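Local coordinates for capsular polysaccharide export system protein KpsC (Thermosulfurimonas dismutans, PDB 6MGB), which transfers Kdo in a beta-2,4 linkage, probably from CMP-Kdo, in building the conserved glycolipid anchor of Gram-negative capsules, at residues Q125-I138 and P311-G323. Residues are numbered along the deposited sequence; the frame is centred on the assembly and turned at random.
Sequences QAERALKLIRDHKI and PGNIFDVINHLIG
Helix 125-135 and helix 314-322 run side by side in the same direction, 18° from parallel with axes 10.8 Å apart, Ala129 facing Phe315 at one end and His136 facing Ile322 at the other. Phe315 enters as a knob among Gln125, Arg128, Ala129 and Leu132. Its CG stands anti to the carbonyl carbon (chi1 -64°), which sends the ring across to helix 125-135, where CZ comes 3.4 Å from the backbone O of Gln125; this oxygen, Arg128 CB and Leu132 CD1 all lie at the ring edge. Ala129 CB, 3.9 Å from Phe315 CE1, is small enough to admit the ring. Replacing Phe315 by an alanine would probably leave a gap beside Ala129 and take from Leu132 CD1 its aromatic neighbour. Deeper in, Ile318 splits its branches: CD1 meets Ala129 CB and Ile133 CG1, while CG2 lies 3.9 Å from Ile138 CD1. Ile138 CG2 packs 3.6 Å from Leu321 CD1. Nearer solvent, Ile322 CD1 sits over the centre of one face of His136, a CH-pi contact 3.6 Å from the ring centroid. That ring is steadied by ND1, which donates in its own plane to Leu132 O at 3.3 Å; His136 N reaches the same oxygen from the opposite face of the carbonyl plane. A Schellman motif at Lys137 turns the chain so that Ile138 joins the packing, while a capping box of Asn313 and Asp316 starts helix 314-322. Beyond the contact, Ala126 and Leu130 lean on helix 289-299, and the side chain of Ile138 is about 9 Å from the bound CMP. The pairing is consistent with the GT-B fold, in which the C-terminal part of the chain returns to the N-terminal domain; here helix 314-322 follows strand 310-312 of that domain's sheet.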
ATOM      1  N   GLN A 125     -16.682  -0.157  13.377  1.00 35.89           N
ATOM      2  CA  GLN A 125     -15.244  -0.219  13.611  1.00 40.97           C
ATOM      3  C   GLN A 125     -14.487   0.595  12.570  1.00 41.99           C
ATOM      4  O   GLN A 125     -13.559   1.340  12.908  1.00 33.84           O
ATOM      5  CB  GLN A 125     -14.765  -1.671  13.597  1.00 44.84           C
ATOM      6  CG  GLN A 125     -15.272  -2.513  14.753  1.00 46.00           C
ATOM      7  CD  GLN A 125     -14.670  -3.905  14.761  1.00 53.43           C
ATOM      8  OE1 GLN A 125     -13.898  -4.264  13.872  1.00 54.60           O
ATOM      9  NE2 GLN A 125     -15.019  -4.697  15.769  1.00 67.40           N
ATOM     10  N   ALA A 126     -14.869   0.466  11.296  1.00 31.51           N
ATOM     11  CA  ALA A 126     -14.175   1.193  10.238  1.00 35.08           C
ATOM     12  C   ALA A 126     -14.264   2.699  10.452  1.00 30.39           C
ATOM     13  O   ALA A 126     -13.272   3.418  10.281  1.00 26.50           O
ATOM     14  CB  ALA A 126     -14.748   0.807   8.875  1.00 31.96           C
ATOM     15  N   GLU A 127     -15.445   3.197  10.826  1.00 31.20           N
ATOM     16  CA  GLU A 127     -15.589   4.619  11.125  1.00 41.99           C
ATOM     17  C   GLU A 127     -14.646   5.037  12.246  1.00 31.79           C
ATOM     18  O   GLU A 127     -13.983   6.077  12.164  1.00 31.52           O
ATOM     19  CB  GLU A 127     -17.037   4.934  11.503  1.00 39.33           C
ATOM     20  CG  GLU A 127     -18.015   4.882  10.345  1.00 53.97           C
ATOM     21  CD  GLU A 127     -19.417   5.290  10.752  1.00 66.33           C
ATOM     22  OE1 GLU A 127     -19.600   5.712  11.913  1.00 68.12           O
ATOM     23  OE2 GLU A 127     -20.337   5.189   9.911  1.00 58.80           O
ATOM     24  N   ARG A 128     -14.576   4.231  13.307  1.00 30.26           N
ATOM     25  CA  ARG A 128     -13.716   4.560  14.440  0.52 33.96           C
ATOM     26  C   ARG A 128     -12.251   4.597  14.024  1.00 34.22           C
ATOM     27  O   ARG A 128     -11.523   5.545  14.345  1.00 33.71           O
ATOM     28  CB  ARG A 128     -13.931   3.548  15.566  0.52 37.81           C
ATOM     29  CG  ARG A 128     -15.078   3.890  16.504  0.52 47.79           C
ATOM     30  CD  ARG A 128     -15.854   2.644  16.907  0.52 49.31           C
ATOM     31  NE  ARG A 128     -14.986   1.584  17.415  0.52 45.39           N
ATOM     32  CZ  ARG A 128     -15.362   0.318  17.572  0.52 41.59           C
ATOM     33  NH1 ARG A 128     -16.594  -0.060  17.257  0.52 40.28           N
ATOM     34  NH2 ARG A 128     -14.502  -0.576  18.040  0.52 39.76           N
ATOM     35  N   ALA A 129     -11.797   3.565  13.311  1.00 27.13           N
ATOM     36  CA  ALA A 129     -10.397   3.507  12.907  1.00 30.38           C
ATOM     37  C   ALA A 129     -10.052   4.644  11.955  1.00 31.81           C
ATOM     38  O   ALA A 129      -8.979   5.250  12.061  1.00 28.65           O
ATOM     39  CB  ALA A 129     -10.096   2.154  12.262  1.00 30.57           C
ATOM     40  N   LEU A 130     -10.953   4.954  11.021  1.00 26.95           N
ATOM     41  CA  LEU A 130     -10.691   6.028  10.070  1.00 30.89           C
ATOM     42  C   LEU A 130     -10.557   7.369  10.782  1.00 33.39           C
ATOM     43  O   LEU A 130      -9.657   8.158  10.471  1.00 32.06           O
ATOM     44  CB  LEU A 130     -11.802   6.075   9.021  1.00 26.78           C
ATOM     45  CG  LEU A 130     -11.689   7.143   7.931  1.00 32.27           C
ATOM     46  CD1 LEU A 130     -10.406   6.983   7.123  1.00 36.12           C
ATOM     47  CD2 LEU A 130     -12.905   7.078   7.019  1.00 36.26           C
ATOM     48  N   LYS A 131     -11.437   7.644  11.747  1.00 29.03           N
ATOM     49  CA  LYS A 131     -11.347   8.901  12.481  1.00 32.67           C
ATOM     50  C   LYS A 131     -10.032   8.999  13.244  1.00 28.14           C
ATOM     51  O   LYS A 131      -9.382  10.051  13.243  1.00 33.75           O
ATOM     52  CB  LYS A 131     -12.533   9.043  13.437  1.00 37.64           C
ATOM     53  CG  LYS A 131     -12.468  10.293  14.302  1.00 49.97           C
ATOM     54  CD  LYS A 131     -13.700  10.452  15.176  1.00 49.57           C
ATOM     55  CE  LYS A 131     -13.500  11.558  16.202  1.00 58.39           C
ATOM     56  NZ  LYS A 131     -13.064  12.839  15.577  1.00 58.77           N
ATOM     57  N   LEU A 132      -9.623   7.914  13.906  1.00 31.42           N
ATOM     58  CA  LEU A 132      -8.368   7.933  14.651  1.00 34.07           C
ATOM     59  C   LEU A 132      -7.182   8.191  13.727  1.00 31.15           C
ATOM     60  O   LEU A 132      -6.280   8.966  14.063  1.00 30.00           O
ATOM     61  CB  LEU A 132      -8.186   6.613  15.404  1.00 31.04           C
ATOM     62  CG  LEU A 132      -9.046   6.420  16.657  1.00 38.53           C
ATOM     63  CD1 LEU A 132      -9.027   4.967  17.101  1.00 33.51           C
ATOM     64  CD2 LEU A 132      -8.569   7.322  17.789  1.00 39.74           C
ATOM     65  N   ILE A 133      -7.169   7.551  12.556  1.00 31.15           N
ATOM     66  CA  ILE A 133      -6.065   7.736  11.617  1.00 29.88           C
ATOM     67  C   ILE A 133      -6.021   9.176  11.123  1.00 32.02           C
ATOM     68  O   ILE A 133      -4.946   9.775  11.005  1.00 28.49           O
ATOM     69  CB  ILE A 133      -6.186   6.734  10.455  1.00 22.08           C
ATOM     70  CG1 ILE A 133      -5.873   5.321  10.954  1.00 26.32           C
ATOM     71  CG2 ILE A 133      -5.257   7.112   9.306  1.00 27.92           C
ATOM     72  CD1 ILE A 133      -6.228   4.221   9.975  1.00 31.58           C
ATOM     73  N   ARG A 134      -7.184   9.753  10.818  1.00 30.76           N
ATOM     74  CA  ARG A 134      -7.237  11.145  10.380  0.54 38.13           C
ATOM     75  C   ARG A 134      -6.793  12.087  11.491  1.00 41.85           C
ATOM     76  O   ARG A 134      -5.962  12.977  11.278  1.00 34.05           O
ATOM     77  CB  ARG A 134      -8.655  11.496   9.927  0.54 38.74           C
ATOM     78  CG  ARG A 134      -9.099  10.830   8.637  0.54 39.06           C
ATOM     79  CD  ARG A 134     -10.598  10.998   8.433  0.54 43.94           C
ATOM     80  NE  ARG A 134     -11.028  10.621   7.090  0.54 33.76           N
ATOM     81  CZ  ARG A 134     -12.297  10.559   6.700  0.54 36.59           C
ATOM     82  NH1 ARG A 134     -12.593  10.210   5.455  0.54 30.67           N
ATOM     83  NH2 ARG A 134     -13.275  10.841   7.552  0.54 47.06           N
ATOM     84  N   ASP A 135      -7.346  11.904  12.692  1.00 32.91           N
ATOM     85  CA  ASP A 135      -7.061  12.824  13.790  1.00 40.52           C
ATOM     86  C   ASP A 135      -5.589  12.800  14.180  1.00 37.50           C
ATOM     87  O   ASP A 135      -4.994  13.853  14.444  1.00 41.43           O
ATOM     88  CB  ASP A 135      -7.938  12.483  14.996  1.00 35.76           C
ATOM     89  CG  ASP A 135      -9.394  12.849  14.779  1.00 45.99           C
ATOM     90  OD1 ASP A 135      -9.707  13.467  13.739  1.00 55.23           O
ATOM     91  OD2 ASP A 135     -10.228  12.517  15.649  1.00 46.65           O
ATOM     92  N   HIS A 136      -4.980  11.618  14.226  1.00 30.93           N
ATOM     93  CA  HIS A 136      -3.595  11.482  14.654  1.00 36.17           C
ATOM     94  C   HIS A 136      -2.609  11.496  13.493  1.00 33.86           C
ATOM     95  O   HIS A 136      -1.420  11.236  13.704  1.00 28.80           O
ATOM     96  CB  HIS A 136      -3.423  10.203  15.473  1.00 37.54           C
ATOM     97  CG  HIS A 136      -4.045  10.278  16.832  1.00 44.13           C
ATOM     98  ND1 HIS A 136      -5.325   9.837  17.093  1.00 48.37           N
ATOM     99  CD2 HIS A 136      -3.568  10.764  18.003  1.00 36.41           C
ATOM    100  CE1 HIS A 136      -5.605  10.038  18.367  1.00 44.75           C
ATOM    101  NE2 HIS A 136      -4.556  10.599  18.942  1.00 46.33           N
ATOM    102  N   LYS A 137      -3.073  11.802  12.283  1.00 33.50           N
ATOM    103  CA  LYS A 137      -2.204  11.925  11.115  1.00 39.28           C
ATOM    104  C   LYS A 137      -1.319  10.689  10.955  1.00 32.27           C
ATOM    105  O   LYS A 137      -0.095  10.776  10.829  1.00 32.58           O
ATOM    106  CB  LYS A 137      -1.362  13.200  11.202  1.00 39.71           C
ATOM    107  CG  LYS A 137      -2.189  14.475  11.307  1.00 43.69           C
ATOM    108  CD  LYS A 137      -1.332  15.722  11.156  1.00 53.60           C
ATOM    109  CE  LYS A 137      -2.163  16.991  11.281  1.00 61.37           C
ATOM    110  NZ  LYS A 137      -2.768  17.136  12.634  1.00 74.51           N
ATOM    111  N   ILE A 138      -1.960   9.523  10.957  1.00 29.02           N
ATOM    112  CA  ILE A 138      -1.272   8.241  10.856  1.00 29.47           C
ATOM    113  C   ILE A 138      -1.153   7.855   9.389  1.00 29.34           C
ATOM    114  O   ILE A 138      -2.030   8.152   8.570  1.00 31.35           O
ATOM    115  CB  ILE A 138      -2.016   7.164  11.675  1.00 27.94           C
ATOM    116  CG1 ILE A 138      -1.794   7.398  13.172  1.00 35.26           C
ATOM    117  CG2 ILE A 138      -1.560   5.757  11.284  1.00 28.58           C
ATOM    118  CD1 ILE A 138      -2.714   6.593  14.066  1.00 33.86           C
ATOM    119  N   PRO A 311      -1.491 -12.220  17.840  1.00 33.53           N
ATOM    120  CA  PRO A 311      -2.412 -11.671  16.837  1.00 33.63           C
ATOM    121  C   PRO A 311      -3.345 -10.629  17.437  1.00 37.40           C
ATOM    122  O   PRO A 311      -3.854 -10.787  18.549  1.00 33.17           O
ATOM    123  CB  PRO A 311      -3.181 -12.907  16.353  1.00 40.26           C
ATOM    124  CG  PRO A 311      -2.242 -14.039  16.587  1.00 40.13           C
ATOM    125  CD  PRO A 311      -1.509 -13.694  17.852  1.00 43.04           C
ATOM    126  N   GLY A 312      -3.561  -9.553  16.685  1.00 29.06           N
ATOM    127  CA  GLY A 312      -4.423  -8.474  17.128  1.00 27.05           C
ATOM    128  C   GLY A 312      -5.240  -7.870  16.005  1.00 26.96           C
ATOM    129  O   GLY A 312      -5.545  -8.546  15.018  1.00 30.81           O
ATOM    130  N   ASN A 313      -5.598  -6.593  16.142  1.00 29.50           N
ATOM    131  CA  ASN A 313      -6.418  -5.902  15.157  1.00 25.94           C
ATOM    132  C   ASN A 313      -5.839  -4.513  14.924  1.00 25.99           C
ATOM    133  O   ASN A 313      -4.852  -4.113  15.550  1.00 29.25           O
ATOM    134  CB  ASN A 313      -7.882  -5.831  15.611  1.00 28.97           C
ATOM    135  CG  ASN A 313      -8.043  -5.172  16.965  1.00 38.69           C
ATOM    136  OD1 ASN A 313      -7.426  -4.146  17.249  1.00 31.45           O
ATOM    137  ND2 ASN A 313      -8.870  -5.767  17.816  1.00 42.01           N
ATOM    138  N   ILE A 314      -6.470  -3.768  14.013  1.00 25.80           N
ATOM    139  CA  ILE A 314      -5.939  -2.471  13.609  1.00 26.57           C
ATOM    140  C   ILE A 314      -5.840  -1.526  14.798  1.00 30.67           C
ATOM    141  O   ILE A 314      -4.945  -0.674  14.852  1.00 25.90           O
ATOM    142  CB  ILE A 314      -6.807  -1.870  12.485  1.00 28.33           C
ATOM    143  CG1 ILE A 314      -6.136  -0.620  11.906  1.00 31.51           C
ATOM    144  CG2 ILE A 314      -8.204  -1.553  13.004  1.00 28.43           C
ATOM    145  CD1 ILE A 314      -6.854  -0.031  10.707  1.00 31.12           C
ATOM    146  N   PHE A 315      -6.751  -1.652  15.765  1.00 25.83           N
ATOM    147  CA  PHE A 315      -6.755  -0.737  16.900  1.00 30.90           C
ATOM    148  C   PHE A 315      -5.556  -0.961  17.812  1.00 26.31           C
ATOM    149  O   PHE A 315      -5.109  -0.024  18.482  1.00 29.28           O
ATOM    150  CB  PHE A 315      -8.063  -0.886  17.676  1.00 34.48           C
ATOM    151  CG  PHE A 315      -9.279  -0.488  16.885  1.00 25.71           C
ATOM    152  CD1 PHE A 315      -9.608   0.849  16.726  1.00 27.87           C
ATOM    153  CD2 PHE A 315     -10.084  -1.445  16.290  1.00 31.35           C
ATOM    154  CE1 PHE A 315     -10.720   1.224  15.996  1.00 46.59           C
ATOM    155  CE2 PHE A 315     -11.200  -1.076  15.559  1.00 36.20           C
ATOM    156  CZ  PHE A 315     -11.516   0.260  15.411  1.00 31.51           C
ATOM    157  N   ASP A 316      -5.019  -2.182  17.850  1.00 29.26           N
ATOM    158  CA  ASP A 316      -3.800  -2.421  18.617  1.00 30.51           C
ATOM    159  C   ASP A 316      -2.625  -1.657  18.022  1.00 30.37           C
ATOM    160  O   ASP A 316      -1.806  -1.088  18.753  1.00 33.69           O
ATOM    161  CB  ASP A 316      -3.491  -3.916  18.666  1.00 29.01           C
ATOM    162  CG  ASP A 316      -4.581  -4.715  19.351  1.00 29.89           C
ATOM    163  OD1 ASP A 316      -5.138  -4.223  20.356  1.00 31.82           O
ATOM    164  OD2 ASP A 316      -4.879  -5.831  18.882  1.00 29.64           O
ATOM    165  N   VAL A 317      -2.528  -1.629  16.691  1.00 29.41           N
ATOM    166  CA  VAL A 317      -1.429  -0.922  16.043  1.00 29.59           C
ATOM    167  C   VAL A 317      -1.638   0.584  16.128  1.00 35.06           C
ATOM    168  O   VAL A 317      -0.686   1.342  16.352  1.00 42.16           O
ATOM    169  CB  VAL A 317      -1.280  -1.407  14.587  1.00 28.88           C
ATOM    170  CG1 VAL A 317      -0.407  -0.459  13.774  1.00 31.84           C
ATOM    171  CG2 VAL A 317      -0.689  -2.811  14.568  1.00 28.82           C
ATOM    172  N   ILE A 318      -2.879   1.047  15.952  1.00 25.06           N
ATOM    173  CA  ILE A 318      -3.158   2.475  16.084  1.00 33.14           C
ATOM    174  C   ILE A 318      -2.723   2.968  17.458  1.00 39.19           C
ATOM    175  O   ILE A 318      -1.961   3.934  17.578  1.00 41.24           O
ATOM    176  CB  ILE A 318      -4.648   2.763  15.821  1.00 33.91           C
ATOM    177  CG1 ILE A 318      -4.978   2.520  14.346  1.00 28.88           C
ATOM    178  CG2 ILE A 318      -4.995   4.202  16.208  1.00 39.24           C
ATOM    179  CD1 ILE A 318      -6.447   2.671  13.996  1.00 31.36           C
ATOM    180  N   ASN A 319      -3.197   2.306  18.517  1.00 36.07           N
ATOM    181  CA  ASN A 319      -2.812   2.708  19.867  1.00 39.21           C
ATOM    182  C   ASN A 319      -1.301   2.698  20.044  1.00 44.01           C
ATOM    183  O   ASN A 319      -0.757   3.531  20.777  1.00 38.58           O
ATOM    184  CB  ASN A 319      -3.473   1.794  20.898  1.00 42.00           C
ATOM    185  CG  ASN A 319      -4.923   2.159  21.157  1.00 59.09           C
ATOM    186  OD1 ASN A 319      -5.345   3.289  20.911  1.00 53.32           O
ATOM    187  ND2 ASN A 319      -5.693   1.203  21.665  1.00 58.61           N
ATOM    188  N   HIS A 320      -0.606   1.770  19.383  1.00 42.15           N
ATOM    189  CA  HIS A 320       0.850   1.744  19.458  1.00 45.07           C
ATOM    190  C   HIS A 320       1.462   2.921  18.708  1.00 46.14           C
ATOM    191  O   HIS A 320       2.434   3.524  19.178  1.00 44.83           O
ATOM    192  CB  HIS A 320       1.376   0.422  18.901  1.00 40.08           C
ATOM    193  CG  HIS A 320       2.867   0.297  18.945  1.00 47.57           C
ATOM    194  ND1 HIS A 320       3.659   0.446  17.827  1.00 48.39           N
ATOM    195  CD2 HIS A 320       3.710   0.039  19.973  1.00 40.19           C
ATOM    196  CE1 HIS A 320       4.927   0.283  18.164  1.00 39.11           C
ATOM    197  NE2 HIS A 320       4.984   0.035  19.459  1.00 46.65           N
ATOM    198  N   LEU A 321       0.907   3.265  17.544  1.00 44.03           N
ATOM    199  CA  LEU A 321       1.449   4.375  16.766  1.00 50.08           C
ATOM    200  C   LEU A 321       1.219   5.712  17.458  1.00 54.46           C
ATOM    201  O   LEU A 321       2.031   6.632  17.305  1.00 60.11           O
ATOM    202  CB  LEU A 321       0.831   4.391  15.368  1.00 48.63           C
ATOM    203  CG  LEU A 321       1.191   3.230  14.437  1.00 53.95           C
ATOM    204  CD1 LEU A 321       0.433   3.357  13.126  1.00 49.13           C
ATOM    205  CD2 LEU A 321       2.689   3.168  14.179  1.00 49.96           C
ATOM    206  N   ILE A 322       0.128   5.844  18.215  1.00 51.53           N
ATOM    207  CA  ILE A 322      -0.127   7.091  18.931  1.00 57.73           C
ATOM    208  C   ILE A 322       0.947   7.321  19.986  1.00 61.78           C
ATOM    209  O   ILE A 322       1.459   8.437  20.139  1.00 66.22           O
ATOM    210  CB  ILE A 322      -1.538   7.077  19.549  1.00 53.57           C
ATOM    211  CG1 ILE A 322      -2.596   7.039  18.440  1.00 58.99           C
ATOM    212  CG2 ILE A 322      -1.746   8.299  20.447  1.00 53.36           C
ATOM    213  CD1 ILE A 322      -4.031   6.962  18.938  1.00 60.01           C
ATOM    214  N   GLY A 323       1.306   6.277  20.724  1.00 62.45           N
ATOM    215  CA  GLY A 323       2.306   6.390  21.771  1.00 64.79           C
ATOM    216  C   GLY A 323       3.720   6.219  21.252  1.00 65.90           C
ATOM    217  O   GLY A 323       4.463   7.191  21.116  1.00 66.36           O
TER